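Local coordinates for protein endoglucanase (Uncultured bacterium, PDB 3X17) that probably hydrolyses internal beta-1,4-glucosidic bonds of cellulose as a glycoside hydrolase family 9 endoglucanase, with an Ig-like domain ahead of its catalytic barrel, at residues I55-A58 with D59-Q62; M255-P258 with E259-V262; G484-P487 with P488-P491; H493-V496 with K497-V501. All blocks are in the same frame, centred on the assembly; numbering follows the deposited sequence.

Contact 1: I55-A58 with D59-Q62; sequences IVRA and DDGQ
Arg57 and Gln62 face each other where the chain turns back on itself. Segments 55-58 and 59-62 run end to end at 149°, so they are roughly antiparallel. Arg57 N donates to Gln62 O at 3.0 Å, with an N-H...O angle of 162°. Gly61 N donates to Arg57 O, also at 3.0 Å. These two bonds close a four-residue loop, Ala58 to Gly61. Gly61 has a positive phi, where a side chain would press on the carbonyl oxygen of Asp60.

Val56 CA adds a CH...O contact to Gln62 O at 3.4 Å. The long side chain of Arg57 does most of the rest. It bends at chi2 and chi3, and its guanidinium comes down over the loop. Arg57 NE meets Asp59 OD1 at 3.1 Å in a salt bridge that is also a hydrogen bond. The oxygen uses its syn lone pair, and the two flat groups stand nearly perpendicular, 88° apart. Arg57 NH2 and Asp60 OD2 form a second salt bridge, modelled unusually short at 2.5 Å, so its exact length is doubtful. Here the carboxylate approaches the guanidinium obliquely. Gln62 runs alongside Arg57 and brings OE1 to 3.3 Å from NH1. One cation thus spans two acids, a network that probably offsets their negative charge on this exposed tip.

Ile55 points the other way, onto Trp65, Tyr97 and Phe88. The arrangement is that of a beta-hairpin, joining strands 52-57 and 63-74 at the surface of the N-terminal Ig-like domain.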
loop_
_atom_site.group_PDB
_atom_site.type_symbol
_atom_site.label_atom_id
_atom_site.label_comp_id
_atom_site.label_asym_id
_atom_site.label_seq_id
_atom_site.Cartn_x
_atom_site.Cartn_y
_atom_site.Cartn_z
ATOM N N ILE A 55 -12.613 24.827 16.164
ATOM C CA ILE A 55 -11.915 23.702 16.760
ATOM C C ILE A 55 -11.904 23.915 18.257
ATOM O O ILE A 55 -11.631 25.011 18.731
ATOM C CB ILE A 55 -10.453 23.607 16.308
ATOM C CG1 ILE A 55 -10.308 23.577 14.774
ATOM C CG2 ILE A 55 -9.706 22.509 17.100
ATOM C CD1 ILE A 55 -11.223 22.611 14.037
ATOM N N VAL A 56 -12.105 22.836 18.996
ATOM C CA VAL A 56 -12.448 22.922 20.404
ATOM C C VAL A 56 -11.626 21.881 21.187
ATOM O O VAL A 56 -11.523 20.736 20.770
ATOM C CB VAL A 56 -13.947 22.631 20.573
ATOM C CG1 VAL A 56 -14.269 22.424 22.002
ATOM C CG2 VAL A 56 -14.778 23.770 19.994
ATOM N N ARG A 57 -11.009 22.278 22.293
ATOM C CA ARG A 57 -10.341 21.294 23.159
ATOM C C ARG A 57 -11.302 20.166 23.533
ATOM O O ARG A 57 -12.475 20.410 23.843
ATOM C CB ARG A 57 -9.762 21.950 24.420
ATOM C CG ARG A 57 -8.487 22.762 24.184
ATOM C CD ARG A 57 -7.363 22.355 25.137
ATOM N NE ARG A 57 -7.709 22.633 26.527
ATOM C CZ ARG A 57 -7.590 23.826 27.104
ATOM N NH1 ARG A 57 -7.096 24.853 26.423
ATOM N NH2 ARG A 57 -7.955 23.991 28.370
ATOM N N ALA A 58 -10.830 18.927 23.426
ATOM C CA ALA A 58 -11.647 17.772 23.787
ATOM C C ALA A 58 -12.109 17.854 25.237
ATOM O O ALA A 58 -13.275 17.605 25.528
ATOM C CB ALA A 58 -10.889 16.474 23.542
ATOM N N ASP A 59 -11.189 18.194 26.137
ATOM C CA ASP A 59 -11.473 18.254 27.575
ATOM C C ASP A 59 -12.489 19.341 27.992
ATOM O O ASP A 59 -13.512 19.021 28.607
ATOM C CB ASP A 59 -10.170 18.372 28.387
ATOM C CG ASP A 59 -9.298 19.536 27.936
ATOM O OD1 ASP A 59 -9.825 20.474 27.298
ATOM O OD2 ASP A 59 -8.081 19.519 28.220
ATOM N N ASP A 60 -12.229 20.600 27.609
ATOM C CA ASP A 60 -13.042 21.766 28.016
ATOM C C ASP A 60 -14.261 21.998 27.159
ATOM O O ASP A 60 -15.315 22.387 27.663
ATOM C CB ASP A 60 -12.222 23.043 27.943
ATOM C CG ASP A 60 -11.092 23.045 28.912
ATOM O OD1 ASP A 60 -10.923 22.018 29.598
ATOM O OD2 ASP A 60 -10.367 24.061 28.978
ATOM N N GLY A 61 -14.060 21.969 25.849
ATOM C CA GLY A 61 -14.982 22.642 24.949
ATOM C C GLY A 61 -14.542 24.074 24.694
ATOM O O GLY A 61 -15.217 24.822 23.993
ATOM N N GLN A 62 -13.388 24.443 25.239
ATOM C CA GLN A 62 -12.755 25.720 24.923
ATOM C C GLN A 62 -12.414 25.883 23.428
ATOM O O GLN A 62 -11.598 25.139 22.882
ATOM C CB GLN A 62 -11.494 25.887 25.762
ATOM C CG GLN A 62 -10.473 26.827 25.141
ATOM C CD GLN A 62 -9.734 27.679 26.163
ATOM O OE1 GLN A 62 -9.272 27.184 27.201
ATOM N NE2 GLN A 62 -9.589 28.966 25.855
#

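Contact 2: M255-P258 with E259-V262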
loop_
_atom_site.group_PDB
_atom_site.type_symbol
_atom_site.label_atom_id
_atom_site.label_comp_id
_atom_site.label_asym_id
_atom_site.label_seq_id
_atom_site.Cartn_x
_atom_site.Cartn_y
_atom_site.Cartn_z
ATOM N N MET A 255 -14.011 -19.153 7.038
ATOM C CA MET A 255 -13.600 -18.196 8.040
ATOM C C MET A 255 -13.041 -18.900 9.257
ATOM O O MET A 255 -13.647 -18.879 10.317
ATOM C CB MET A 255 -14.783 -17.307 8.432
ATOM C CG MET A 255 -15.200 -16.349 7.311
ATOM S SD MET A 255 -13.983 -15.009 7.150
ATOM C CE MET A 255 -14.036 -14.748 5.371
ATOM N N ILE A 256 -11.859 -19.491 9.117
ATOM C CA ILE A 256 -11.255 -20.234 10.208
ATOM C C ILE A 256 -9.845 -19.700 10.446
ATOM O O ILE A 256 -9.291 -19.001 9.586
ATOM C CB ILE A 256 -11.151 -21.744 9.852
ATOM C CG1 ILE A 256 -10.007 -21.965 8.853
ATOM C CG2 ILE A 256 -12.494 -22.287 9.359
ATOM C CD1 ILE A 256 -10.150 -23.166 7.911
ATOM N N ARG A 257 -9.245 -20.103 11.565
ATOM C CA ARG A 257 -7.840 -19.817 11.872
ATOM C C ARG A 257 -6.887 -20.486 10.884
ATOM O O ARG A 257 -7.221 -21.520 10.303
ATOM C CB ARG A 257 -7.476 -20.303 13.277
ATOM C CG ARG A 257 -8.205 -19.596 14.396
ATOM C CD ARG A 257 -8.340 -20.510 15.628
ATOM N NE ARG A 257 -9.273 -19.943 16.597
ATOM C CZ ARG A 257 -9.007 -18.872 17.342
ATOM N NH1 ARG A 257 -7.829 -18.276 17.233
ATOM N NH2 ARG A 257 -9.922 -18.388 18.181
ATOM N N PRO A 258 -5.655 -19.954 10.778
ATOM C CA PRO A 258 -4.719 -20.488 9.790
ATOM C C PRO A 258 -4.230 -21.885 10.154
ATOM O O PRO A 258 -3.880 -22.653 9.259
ATOM C CB PRO A 258 -3.559 -19.487 9.812
ATOM C CG PRO A 258 -3.644 -18.803 11.099
ATOM C CD PRO A 258 -5.113 -18.776 11.483
ATOM N N GLU A 259 -4.159 -22.188 11.452
ATOM C CA GLU A 259 -3.730 -23.516 11.897
ATOM C C GLU A 259 -4.816 -24.549 11.670
ATOM O O GLU A 259 -4.542 -25.733 11.671
ATOM C CB GLU A 259 -3.344 -23.540 13.382
ATOM C CG GLU A 259 -2.922 -22.215 13.972
ATOM C CD GLU A 259 -4.105 -21.352 14.369
ATOM O OE1 GLU A 259 -4.576 -20.633 13.479
ATOM O OE2 GLU A 259 -4.525 -21.352 15.553
ATOM N N GLN A 260 -6.053 -24.103 11.502
ATOM C CA GLN A 260 -7.108 -25.023 11.091
ATOM C C GLN A 260 -7.115 -25.293 9.579
ATOM O O GLN A 260 -7.805 -26.215 9.114
ATOM C CB GLN A 260 -8.471 -24.547 11.580
ATOM C CG GLN A 260 -8.563 -24.447 13.103
ATOM C CD GLN A 260 -9.909 -23.902 13.591
ATOM O OE1 GLN A 260 -10.440 -24.370 14.597
ATOM N NE2 GLN A 260 -10.443 -22.881 12.902
ATOM N N ASP A 261 -6.361 -24.495 8.812
ATOM C CA ASP A 261 -6.397 -24.608 7.352
ATOM C C ASP A 261 -5.381 -25.650 6.955
ATOM O O ASP A 261 -4.218 -25.342 6.699
ATOM C CB ASP A 261 -6.094 -23.266 6.666
ATOM C CG ASP A 261 -6.142 -23.363 5.139
ATOM O OD1 ASP A 261 -7.071 -23.996 4.612
ATOM O OD2 ASP A 261 -5.267 -22.781 4.455
ATOM N N VAL A 262 -5.796 -26.906 7.018
ATOM C CA VAL A 262 -4.852 -28.006 7.093
ATOM C C VAL A 262 -4.821 -28.756 5.750
ATOM O O VAL A 262 -4.020 -29.667 5.544
ATOM C CB VAL A 262 -5.196 -28.903 8.326
ATOM C CG1 VAL A 262 -6.128 -30.058 7.960
ATOM C CG2 VAL A 262 -3.948 -29.352 9.037
HETATM O O HOH W 1 -2.095 -24.799 8.900
#
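Gln260 N reaches back to Arg257 O, and Asp261 N to Pro258 O, each at 3.1 Å and each weakly, so the backbone winds through two overlapping beta turns. An inverse gamma turn centred on Asp261 follows. The loop joins strands 243-249 and 265-271 of the family 9 catalytic domain and lies beside its zinc site.

Pro258 and Glu259 carry most of the contact. Their side chains run alongside each other and point the same way. Glu259 bends sharply at chi2 (82°), which folds its carboxylate back over the proline ring. Glu259 OE1 lies over one face of the ring, near its CD end. Its 2.8 Å to Pro258 CD is shorter than usual, so the exact placing of OE1 is doubtful. Arg257 CB closes on the same oxygen. OE1 is buried here without a polar partner, while OE2 is held by Ala146 N. Arg257 NH1 stays 4.8 Å from Glu259 OE2, too far for a salt bridge, though the charges may still attract weakly. The two planes are almost perpendicular.

Ile256 lies against Gln260 and Asp261; its CD1 is 4.1 Å from Asp261 CA. Asp261 has CG anti to the backbone N (chi1 -179°), which carries the carboxylate away from the turn. There OD2 bonds His149, a zinc ligand, so Asp261 is a second-shell residue of the metal. Pro258 packs on Asp148, another zinc ligand, and its side chain is about 4 Å from the zinc ion.

A water bridges the turn, donating to Pro258 O at 2.8 Å and to Asp261 O at 3.1 Å.

Contact 3: G484-P487 with P488-P491; sequences GSNP and PRNP
Pro487, Arg489 and Pro488 bury the most surface in this tight local contact. The two prolines follow each other directly in an extended backbone. Pro487 CB lies 3.3 Å from Pro488 CD, closer than usual for carbons, so the two rings leave each other little play. Pro488 turns its ring inward, onto Tyr529 and Asn539.

Arg489 goes the other way. Its chain is extended from CG to NE and doubles back along the preceding residues. The guanidinium passes beside the Pro487 ring, with NH2 4.0 Å from Pro487 CD. Pro487 O lies over one face of the guanidinium, 3.5 Å from NH1. At the edge of the group, NH1 donates to Asn486 OD1 at 2.8 Å with an N-H...O angle of 162°. The amide and guanidinium planes are 24° apart, nearly coplanar. Asn486 has CG anti to its own nitrogen (chi1 -174°), and this swings the amide oxygen round to the arginine.

Lys477 NZ also bonds Asn486 OD1, so this oxygen accepts from two cationic side chains and is probably strongly polarised. Lys477 bonds Pro487 O as well. With an alanine in place of Asn486, Arg489 NH1 and Lys477 NZ would probably both lose an acceptor, and the guanidinium would be less firmly fixed.

The backbone nitrogens of Ser485 and Asn486 are held by Gln22 of the Ig-like domain, and those of Arg489 and Asn490 by Asp531. This is a surface loop of the (alpha/alpha)6 barrel domain, set where that domain meets the Ig-like one.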
loop_
_atom_site.group_PDB
_atom_site.type_symbol
_atom_site.label_atom_id
_atom_site.label_comp_id
_atom_site.label_asym_id
_atom_site.label_seq_id
_atom_site.Cartn_x
_atom_site.Cartn_y
_atom_site.Cartn_z
ATOM N N GLY A 484 -8.430 5.539 14.110
ATOM C CA GLY A 484 -9.509 6.526 14.013
ATOM C C GLY A 484 -10.740 6.060 14.763
ATOM O O GLY A 484 -10.669 5.132 15.574
ATOM N N SER A 485 -11.872 6.710 14.520
ATOM C CA SER A 485 -13.051 6.424 15.336
ATOM C C SER A 485 -14.072 5.587 14.613
ATOM O O SER A 485 -14.951 5.044 15.254
ATOM C CB SER A 485 -13.688 7.703 15.892
ATOM O OG SER A 485 -14.186 8.514 14.839
ATOM N N ASN A 486 -13.948 5.471 13.286
ATOM C CA ASN A 486 -14.865 4.639 12.490
ATOM C C ASN A 486 -14.149 3.680 11.502
ATOM O O ASN A 486 -14.408 3.708 10.293
ATOM C CB ASN A 486 -15.920 5.509 11.756
ATOM C CG ASN A 486 -16.986 4.662 11.034
ATOM O OD1 ASN A 486 -17.145 3.490 11.346
ATOM N ND2 ASN A 486 -17.682 5.243 10.040
ATOM N N PRO A 487 -13.228 2.852 12.019
ATOM C CA PRO A 487 -12.502 1.885 11.224
ATOM C C PRO A 487 -13.401 0.735 10.731
ATOM O O PRO A 487 -14.590 0.670 11.082
ATOM C CB PRO A 487 -11.458 1.362 12.212
ATOM C CG PRO A 487 -12.171 1.429 13.550
ATOM C CD PRO A 487 -12.948 2.708 13.465
ATOM N N PRO A 488 -12.839 -0.169 9.917
ATOM C CA PRO A 488 -13.549 -1.381 9.499
ATOM C C PRO A 488 -13.672 -2.383 10.644
ATOM O O PRO A 488 -12.677 -2.913 11.109
ATOM C CB PRO A 488 -12.649 -1.946 8.405
ATOM C CG PRO A 488 -11.810 -0.796 7.962
ATOM C CD PRO A 488 -11.565 -0.013 9.211
ATOM N N ARG A 489 -14.893 -2.625 11.102
ATOM C CA ARG A 489 -15.119 -3.558 12.174
ATOM C C ARG A 489 -15.292 -4.983 11.656
ATOM O O ARG A 489 -15.122 -5.931 12.401
ATOM C CB ARG A 489 -16.359 -3.146 12.962
ATOM C CG ARG A 489 -16.074 -2.065 13.991
ATOM C CD ARG A 489 -17.321 -1.277 14.283
ATOM N NE ARG A 489 -16.938 0.013 14.850
ATOM C CZ ARG A 489 -16.987 1.173 14.200
ATOM N NH1 ARG A 489 -17.508 1.245 12.981
ATOM N NH2 ARG A 489 -16.653 2.276 14.838
ATOM N N ASN A 490 -15.648 -5.120 10.389
ATOM C CA ASN A 490 -15.968 -6.415 9.841
ATOM C C ASN A 490 -15.155 -6.720 8.616
ATOM O O ASN A 490 -15.713 -7.044 7.574
ATOM C CB ASN A 490 -17.455 -6.459 9.464
ATOM C CG ASN A 490 -18.367 -6.104 10.635
ATOM O OD1 ASN A 490 -18.238 -6.669 11.715
ATOM N ND2 ASN A 490 -19.253 -5.124 10.434
ATOM N N PRO A 491 -13.833 -6.600 8.711
ATOM C CA PRO A 491 -13.002 -6.801 7.524
ATOM C C PRO A 491 -13.087 -8.229 6.972
ATOM O O PRO A 491 -13.179 -9.187 7.754
ATOM C CB PRO A 491 -11.589 -6.544 8.053
ATOM C CG PRO A 491 -11.660 -6.913 9.483
ATOM C CD PRO A 491 -13.021 -6.443 9.931
#

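Contact 4: H493-V496 with K497-V501; sequences HRLV and KASGV
Ser499 turns its hydroxyl back on the helix and donates from OG to Leu495 O at 2.7 Å. A chi1 of 76° sets OG between the backbone N and the carbonyl carbon, the crowded position, and this aims it at the preceding turn. Ser499 N donates to the same oxygen at 2.8 Å. The two donors reach it from opposite faces of the carbonyl plane. OG also accepts from Val501 N at 2.8 Å, closing an ST turn. An alanine here would lack the hydroxyl, and Val501 N would probably lose its acceptor, leaving the chain after the helix freer to move.

Val496 has CG1 anti to its nitrogen (chi1 164°). This leaves CG2 facing Val501 O at 3.7 Å. Leu495 CD1 touches Ser499 CB. Arg494 reaches away from the helix, and its guanidinium bonds Pro253 O and Gly178 O.

Lys497 N to His493 O, at 2.9 Å, is the first bond of the short helix, with His493 as N-cap. Gly500 takes a positive phi of 61° as the helix ends. The chemistry implies a helix end where one hydroxyl, giving one bond and accepting another, adds to the backbone bonds.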
loop_
_atom_site.group_PDB
_atom_site.type_symbol
_atom_site.label_atom_id
_atom_site.label_comp_id
_atom_site.label_asym_id
_atom_site.label_seq_id
_atom_site.Cartn_x
_atom_site.Cartn_y
_atom_site.Cartn_z
ATOM N N HIS A 493 -11.452 -10.872 6.595
ATOM C CA HIS A 493 -10.190 -11.361 7.139
ATOM C C HIS A 493 -10.458 -12.555 8.032
ATOM O O HIS A 493 -11.067 -12.426 9.096
ATOM C CB HIS A 493 -9.476 -10.289 7.950
ATOM C CG HIS A 493 -8.039 -10.614 8.248
ATOM N ND1 HIS A 493 -6.985 -10.062 7.548
ATOM C CD2 HIS A 493 -7.488 -11.436 9.166
ATOM C CE1 HIS A 493 -5.847 -10.534 8.022
ATOM N NE2 HIS A 493 -6.125 -11.342 9.028
ATOM N N ARG A 494 -9.948 -13.697 7.600
ATOM C CA ARG A 494 -10.289 -14.985 8.167
ATOM C C ARG A 494 -9.877 -15.085 9.630
ATOM O O ARG A 494 -10.667 -15.536 10.449
ATOM C CB ARG A 494 -9.674 -16.118 7.336
ATOM C CG ARG A 494 -10.598 -16.562 6.204
ATOM C CD ARG A 494 -9.842 -17.310 5.138
ATOM N NE ARG A 494 -10.698 -17.675 4.019
ATOM C CZ ARG A 494 -10.872 -16.919 2.938
ATOM N NH1 ARG A 494 -10.238 -15.742 2.822
ATOM N NH2 ARG A 494 -11.702 -17.325 1.991
ATOM N N LEU A 495 -8.679 -14.611 9.970
ATOM C CA LEU A 495 -8.211 -14.653 11.347
ATOM C C LEU A 495 -9.013 -13.722 12.250
ATOM O O LEU A 495 -9.366 -14.094 13.378
ATOM C CB LEU A 495 -6.720 -14.321 11.444
ATOM C CG LEU A 495 -6.160 -14.263 12.878
ATOM C CD1 LEU A 495 -6.252 -15.610 13.594
ATOM C CD2 LEU A 495 -4.727 -13.765 12.877
ATOM N N VAL A 496 -9.277 -12.509 11.769
ATOM C CA VAL A 496 -10.066 -11.561 12.537
ATOM C C VAL A 496 -11.444 -12.136 12.822
ATOM O O VAL A 496 -11.907 -12.129 13.978
ATOM C CB VAL A 496 -10.184 -10.185 11.828
ATOM C CG1 VAL A 496 -11.311 -9.367 12.441
ATOM C CG2 VAL A 496 -8.818 -9.428 11.886
ATOM N N LYS A 497 -12.058 -12.690 11.781
ATOM C CA LYS A 497 -13.422 -13.198 11.855
ATOM C C LYS A 497 -13.472 -14.419 12.765
ATOM O O LYS A 497 -14.265 -14.465 13.696
ATOM C CB LYS A 497 -13.914 -13.603 10.474
ATOM C CG LYS A 497 -15.368 -14.027 10.457
ATOM C CD LYS A 497 -16.275 -12.946 11.027
ATOM C CE LYS A 497 -17.732 -13.373 10.970
ATOM N NZ LYS A 497 -18.620 -12.222 11.276
ATOM N N ALA A 498 -12.563 -15.363 12.549
ATOM C CA ALA A 498 -12.529 -16.574 13.369
ATOM C C ALA A 498 -12.155 -16.314 14.830
ATOM O O ALA A 498 -12.669 -16.968 15.723
ATOM C CB ALA A 498 -11.618 -17.612 12.759
ATOM N N SER A 499 -11.279 -15.347 15.077
ATOM C CA SER A 499 -10.742 -15.164 16.416
ATOM C C SER A 499 -11.555 -14.166 17.213
ATOM O O SER A 499 -11.463 -14.134 18.440
ATOM C CB SER A 499 -9.293 -14.691 16.357
ATOM O OG SER A 499 -9.234 -13.319 16.004
ATOM N N GLY A 500 -12.304 -13.312 16.510
ATOM C CA GLY A 500 -12.918 -12.132 17.123
ATOM C C GLY A 500 -11.911 -11.139 17.705
ATOM O O GLY A 500 -12.284 -10.244 18.475
ATOM N N VAL A 501 -10.642 -11.270 17.314
ATOM C CA VAL A 501 -9.605 -10.306 17.704
ATOM C C VAL A 501 -9.150 -9.455 16.502
ATOM O O VAL A 501 -8.665 -10.002 15.501
ATOM C CB VAL A 501 -8.380 -11.030 18.280
ATOM C CG1 VAL A 501 -7.358 -10.005 18.789
ATOM C CG2 VAL A 501 -8.809 -11.999 19.434
#

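Contact 1 stands apart in the Ig-like domain. Its centre is about 25 Å from that of contact 3, the nearest of the others. Contacts 1 and 3 lie at the surface, and in both an arginine doubles back on its own loop, to acids in one and to an amide oxygen in the other. Contacts 2 and 4 are partly buried and belong together. Met255 SD packs 3.6 Å from Lys497 CB, and Ala498 CB rests on the 255-257 backbone. Contact 2 borders the zinc site, whereas contact 4 is helix backbone bonding supplemented by a serine hydroxyl. Contact 3 leads into that helix, and Pro491 CG meets Val496 CG1 at 3.9 Å.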